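Local coordinates for protein uncharacterized metal-dependent hydrolase (Pyrococcus horikoshii, PDB 3IGH) that probably hydrolyses carbon-nitrogen bonds other than peptide bonds, as a metal-dependent member of the amidohydrolase family whose substrate is not known, at residues I456-E460 with P461-A465; D388-V392 with A393-F397. One frame throughout, in Å; residues are numbered along the deposited sequence. Where two conformers were deposited one is given.

Contact 1: residues I456-E460 with P461-A465; sequences IGKLE and PGFKA
Lys458 lays the start of its side chain over one face of the Phe463 ring, its CB standing 3.7 Å from the ring centroid and only 4° off the ring normal, a well-centred CH-pi contact. CG of Phe463 is anti to its own carbonyl carbon (chi1 -77°), which brings the ring alongside the lysine, both side chains running the same way. Carbonyl oxygens sit at the ring's edge: Ile456 O lies 3.5 Å from Phe463 CE2, near the ring plane, and Glu460 O is there too. A flat aromatic suits this place because it can offer a face to a methylene and an edge to carbonyl oxygens at once. Replacing Phe463 with alanine is likely to leave the Lys458 methylene without the face it rests on and to open a gap inside the loop. The chain reverses through a type II beta turn from Glu460 to Phe463, closed by a hydrogen bond from Phe463 N to Glu460 O at 3.2 Å; Pro461 fits its second position, and Gly462 takes the positive phi of the third. Gly457 likewise has a positive phi, at which a side chain would press on the preceding carbonyl. Packing is looser elsewhere: exposed Pro461 marks the solvent side, and Ile456 CG1 makes a single long touch with Lys464 CD at 4.1 Å, though Ile456 itself is buried against strands 58-68 and 230-235. A water held by three backbone groups accepts from Gly457 N and donates to Lys458 O and Lys464 O. Beyond the loop, Lys458 NZ hydrogen-bonds Ser14 OG, and the lysine makes a cation-pi contact with Tyr445 of helix 436-450. Leu459 packs on Val59 and Pro61, while backbone bonds join Gly462 and Phe463 to Val31, so the loop touches both strand 58-68 and strand 30-35, just ahead of strand 467-470.

Contact 2: residues D388-V392 with A393-F397; sequences DLMKV and AELGF
Leu395 sets its CD2 against Met390, 3.9 Å from CB and, in one of the two conformers deposited for the methionine, 3.8 Å from CG, the two side chains then crossing at about a right angle. Its other methyl, CD1, reaches Leu389 CB at 4.1 Å. With CG anti to the backbone N (chi1 -168°), the leucine fork turns back to the helix and divides its two methyls between neighbouring residues. A branched leucine can serve both at once, and the unbranched methionine offers methylenes that lie against a methyl. The backbone makes the same return: Leu389 O accepts from Val392 N and from Ala393 N, the latter at 2.9 Å, though its N-H...O angle is only 134°. Here helix 386-392 passes into strand 395-397, which runs parallel to strand 357-360, consistent with the helix-to-strand step of a TIM barrel. Ala393, at the bend, has a small side chain that touches Leu358 of strand 357-360 and Val351 of helix 345-354. A water donates to both Met390 O and Ala393 O, 2.7 Å from each, bridging two acceptors that cannot bond one another. Met390 also packs on Asp438 and Ser442 of helix 436-450, whereas Leu389 faces Leu358 and, in helix 345-354, Leu348.

Contact 2 comes first along the chain and contact 1 follows after helices 408-417, 425-429 and 436-450. Their centres lie about 21 Å apart and their nearest atoms about 8 Å apart, so they do not touch. Helix 436-450 is a neighbour of both, giving Tyr445 to contact 1 and Asp438 and Ser442 to contact 2. Strand 58-68 is a second shared element: Leu459 rests on it in contact 1, and Phe397 of contact 2 bonds to Ser66. Contact 2 thus probably belongs to the TIM barrel, while residues 456-465 link strand 58-68 to the separate small sheet that includes strand 30-35.

Contact 1: residues I456-E460 with P461-A465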
loop_
_atom_site.group_PDB
_atom_site.type_symbol
_atom_site.label_atom_id
_atom_site.label_comp_id
_atom_site.label_asym_id
_atom_site.label_seq_id
_atom_site.Cartn_x
_atom_site.Cartn_y
_atom_site.Cartn_z
ATOM N N ILE A 456 -13.585 -4.434 10.399
ATOM C CA ILE A 456 -14.561 -5.225 9.649
ATOM C C ILE A 456 -15.245 -6.209 10.595
ATOM O O ILE A 456 -14.640 -6.652 11.574
ATOM C CB ILE A 456 -13.902 -5.960 8.433
ATOM C CG1 ILE A 456 -13.208 -4.956 7.498
ATOM C CG2 ILE A 456 -14.929 -6.826 7.674
ATOM C CD1 ILE A 456 -12.514 -5.556 6.270
ATOM N N GLY A 457 -16.510 -6.527 10.326
ATOM C CA GLY A 457 -17.156 -7.659 10.987
ATOM C C GLY A 457 -18.378 -7.306 11.812
ATOM O O GLY A 457 -19.190 -8.182 12.126
ATOM N N LYS A 458 -18.491 -6.027 12.174
ATOM C CA LYS A 458 -19.662 -5.506 12.883
ATOM C C LYS A 458 -20.222 -4.298 12.132
ATOM O O LYS A 458 -19.552 -3.736 11.269
ATOM C CB LYS A 458 -19.299 -5.110 14.316
ATOM C CG LYS A 458 -19.007 -6.277 15.253
ATOM C CD LYS A 458 -18.806 -5.783 16.684
ATOM C CE LYS A 458 -18.233 -6.867 17.586
ATOM N NZ LYS A 458 -19.196 -7.966 17.875
ATOM N N LEU A 459 -21.456 -3.903 12.437
ATOM C CA LEU A 459 -22.004 -2.698 11.797
ATOM C C LEU A 459 -22.219 -1.606 12.844
ATOM O O LEU A 459 -23.209 -0.874 12.829
ATOM C CB LEU A 459 -23.262 -3.001 10.960
ATOM C CG LEU A 459 -23.092 -3.874 9.707
ATOM C CD1 LEU A 459 -24.448 -4.346 9.176
ATOM C CD2 LEU A 459 -22.280 -3.180 8.585
ATOM N N GLU A 460 -21.260 -1.521 13.760
ATOM C CA GLU A 460 -21.215 -0.482 14.783
ATOM C C GLU A 460 -20.356 0.662 14.244
ATOM O O GLU A 460 -19.607 0.450 13.285
ATOM C CB GLU A 460 -20.630 -1.060 16.075
ATOM C CG GLU A 460 -21.588 -2.016 16.783
ATOM C CD GLU A 460 -20.918 -2.892 17.832
ATOM O OE1 GLU A 460 -21.572 -3.855 18.293
ATOM O OE2 GLU A 460 -19.750 -2.629 18.198
ATOM N N PRO A 461 -20.491 1.883 14.818
ATOM C CA PRO A 461 -19.637 3.022 14.429
ATOM C C PRO A 461 -18.131 2.721 14.419
ATOM O O PRO A 461 -17.615 2.089 15.341
ATOM C CB PRO A 461 -19.974 4.085 15.484
ATOM C CG PRO A 461 -21.391 3.794 15.845
ATOM C CD PRO A 461 -21.497 2.287 15.826
ATOM N N GLY A 462 -17.448 3.151 13.358
ATOM C CA GLY A 462 -16.019 2.891 13.196
ATOM C C GLY A 462 -15.729 1.746 12.236
ATOM O O GLY A 462 -14.658 1.688 11.630
ATOM N N PHE A 463 -16.689 0.836 12.092
ATOM C CA PHE A 463 -16.531 -0.314 11.207
ATOM C C PHE A 463 -16.861 0.038 9.760
ATOM O O PHE A 463 -17.671 0.933 9.503
ATOM C CB PHE A 463 -17.404 -1.476 11.682
ATOM C CG PHE A 463 -16.852 -2.213 12.875
ATOM C CD1 PHE A 463 -17.102 -1.768 14.174
ATOM C CD2 PHE A 463 -16.087 -3.367 12.700
ATOM C CE1 PHE A 463 -16.593 -2.460 15.278
ATOM C CE2 PHE A 463 -15.568 -4.066 13.791
ATOM C CZ PHE A 463 -15.822 -3.614 15.084
ATOM N N LYS A 464 -16.217 -0.657 8.820
ATOM C CA LYS A 464 -16.570 -0.561 7.404
ATOM C C LYS A 464 -18.009 -1.046 7.200
ATOM O O LYS A 464 -18.434 -2.029 7.813
ATOM C CB LYS A 464 -15.624 -1.389 6.526
ATOM C CG LYS A 464 -14.206 -0.839 6.421
ATOM C CD LYS A 464 -13.438 -1.497 5.274
ATOM C CE LYS A 464 -12.065 -0.862 5.112
ATOM N NZ LYS A 464 -11.401 -1.235 3.828
ATOM N N ALA A 465 -18.747 -0.354 6.339
ATOM C CA ALA A 465 -20.138 -0.703 6.055
ATOM C C ALA A 465 -20.218 -1.798 4.995
ATOM O O ALA A 465 -20.659 -1.562 3.862
ATOM C CB ALA A 465 -20.920 0.535 5.616
HETATM O O HOH W 1 -17.794 -4.087 9.137
#

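Contact 2: residues D388-V392 with A393-F397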
loop_
_atom_site.group_PDB
_atom_site.type_symbol
_atom_site.label_atom_id
_atom_site.label_comp_id
_atom_site.label_asym_id
_atom_site.label_seq_id
_atom_site.Cartn_x
_atom_site.Cartn_y
_atom_site.Cartn_z
ATOM N N ASP A 388 -15.500 -26.602 21.252
ATOM C CA ASP A 388 -14.328 -26.566 22.141
ATOM C C ASP A 388 -13.322 -25.466 21.780
ATOM O O ASP A 388 -12.809 -24.784 22.663
ATOM C CB ASP A 388 -13.605 -27.919 22.156
ATOM C CG ASP A 388 -14.470 -29.040 22.704
ATOM O OD1 ASP A 388 -15.408 -28.741 23.472
ATOM O OD2 ASP A 388 -14.211 -30.215 22.357
ATOM N N LEU A 389 -13.034 -25.307 20.489
ATOM C CA LEU A 389 -12.042 -24.324 20.031
ATOM C C LEU A 389 -12.494 -22.870 20.232
ATOM O O LEU A 389 -11.679 -22.001 20.581
ATOM C CB LEU A 389 -11.675 -24.578 18.563
ATOM C CG LEU A 389 -10.978 -25.913 18.268
ATOM C CD1 LEU A 389 -10.894 -26.202 16.767
ATOM C CD2 LEU A 389 -9.585 -25.967 18.913
ATOM N N MET A 390 -13.794 -22.623 20.039
ATOM C CA MET A 390 -14.391 -21.294 20.193
ATOM C C MET A 390 -14.227 -20.793 21.634
ATOM O O MET A 390 -14.164 -19.585 21.887
ATOM C CB MET A 390 -15.876 -21.353 19.814
ATOM C CG MET A 390 -16.428 -20.137 19.073
ATOM S SD MET A 390 -18.068 -20.453 18.355
ATOM C CE MET A 390 -18.944 -21.059 19.801
ATOM N N LYS A 391 -14.156 -21.735 22.571
ATOM C CA LYS A 391 -13.967 -21.439 23.989
ATOM C C LYS A 391 -12.546 -20.961 24.305
ATOM O O LYS A 391 -12.344 -20.196 25.246
ATOM C CB LYS A 391 -14.287 -22.686 24.820
ATOM C CG LYS A 391 -14.838 -22.412 26.210
ATOM C CD LYS A 391 -15.740 -23.555 26.679
ATOM C CE LYS A 391 -17.119 -23.482 26.022
ATOM N NZ LYS A 391 -17.894 -24.746 26.164
ATOM N N VAL A 392 -11.567 -21.412 23.524
ATOM C CA VAL A 392 -10.158 -21.112 23.814
ATOM C C VAL A 392 -9.488 -20.126 22.842
ATOM O O VAL A 392 -8.403 -19.623 23.128
ATOM C CB VAL A 392 -9.294 -22.400 23.993
ATOM C CG1 VAL A 392 -9.775 -23.211 25.206
ATOM C CG2 VAL A 392 -9.280 -23.257 22.723
ATOM N N ALA A 393 -10.128 -19.842 21.708
ATOM C CA ALA A 393 -9.531 -18.946 20.709
ATOM C C ALA A 393 -10.560 -18.166 19.908
ATOM O O ALA A 393 -11.716 -18.585 19.783
ATOM C CB ALA A 393 -8.629 -19.733 19.763
ATOM N N GLU A 394 -10.127 -17.029 19.365
ATOM C CA GLU A 394 -10.880 -16.366 18.311
ATOM C C GLU A 394 -10.940 -17.316 17.117
ATOM O O GLU A 394 -9.923 -17.868 16.695
ATOM C CB GLU A 394 -10.214 -15.055 17.913
ATOM C CG GLU A 394 -11.106 -14.163 17.089
ATOM C CD GLU A 394 -12.017 -13.294 17.941
ATOM O OE1 GLU A 394 -13.256 -13.383 17.775
ATOM O OE2 GLU A 394 -11.491 -12.521 18.770
ATOM N N LEU A 395 -12.147 -17.535 16.614
ATOM C CA LEU A 395 -12.381 -18.539 15.592
ATOM C C LEU A 395 -13.031 -17.880 14.384
ATOM O O LEU A 395 -14.025 -17.171 14.521
ATOM C CB LEU A 395 -13.294 -19.627 16.161
ATOM C CG LEU A 395 -13.518 -20.948 15.431
ATOM C CD1 LEU A 395 -12.285 -21.825 15.520
ATOM C CD2 LEU A 395 -14.696 -21.668 16.063
ATOM N N GLY A 396 -12.461 -18.109 13.204
ATOM C CA GLY A 396 -13.034 -17.596 11.966
ATOM C C GLY A 396 -13.466 -18.745 11.079
ATOM O O GLY A 396 -12.879 -19.825 11.137
ATOM N N PHE A 397 -14.497 -18.520 10.267
ATOM C CA PHE A 397 -14.961 -19.549 9.337
ATOM C C PHE A 397 -14.449 -19.250 7.936
ATOM O O PHE A 397 -14.286 -18.090 7.538
ATOM C CB PHE A 397 -16.495 -19.627 9.305
ATOM C CG PHE A 397 -17.115 -20.390 10.461
ATOM C CD1 PHE A 397 -16.337 -20.928 11.484
ATOM C CD2 PHE A 397 -18.499 -20.539 10.527
ATOM C CE1 PHE A 397 -16.917 -21.616 12.544
ATOM C CE2 PHE A 397 -19.091 -21.216 11.579
ATOM C CZ PHE A 397 -18.293 -21.759 12.595
HETATM O O HOH W 2 -14.133 -17.491 20.118
#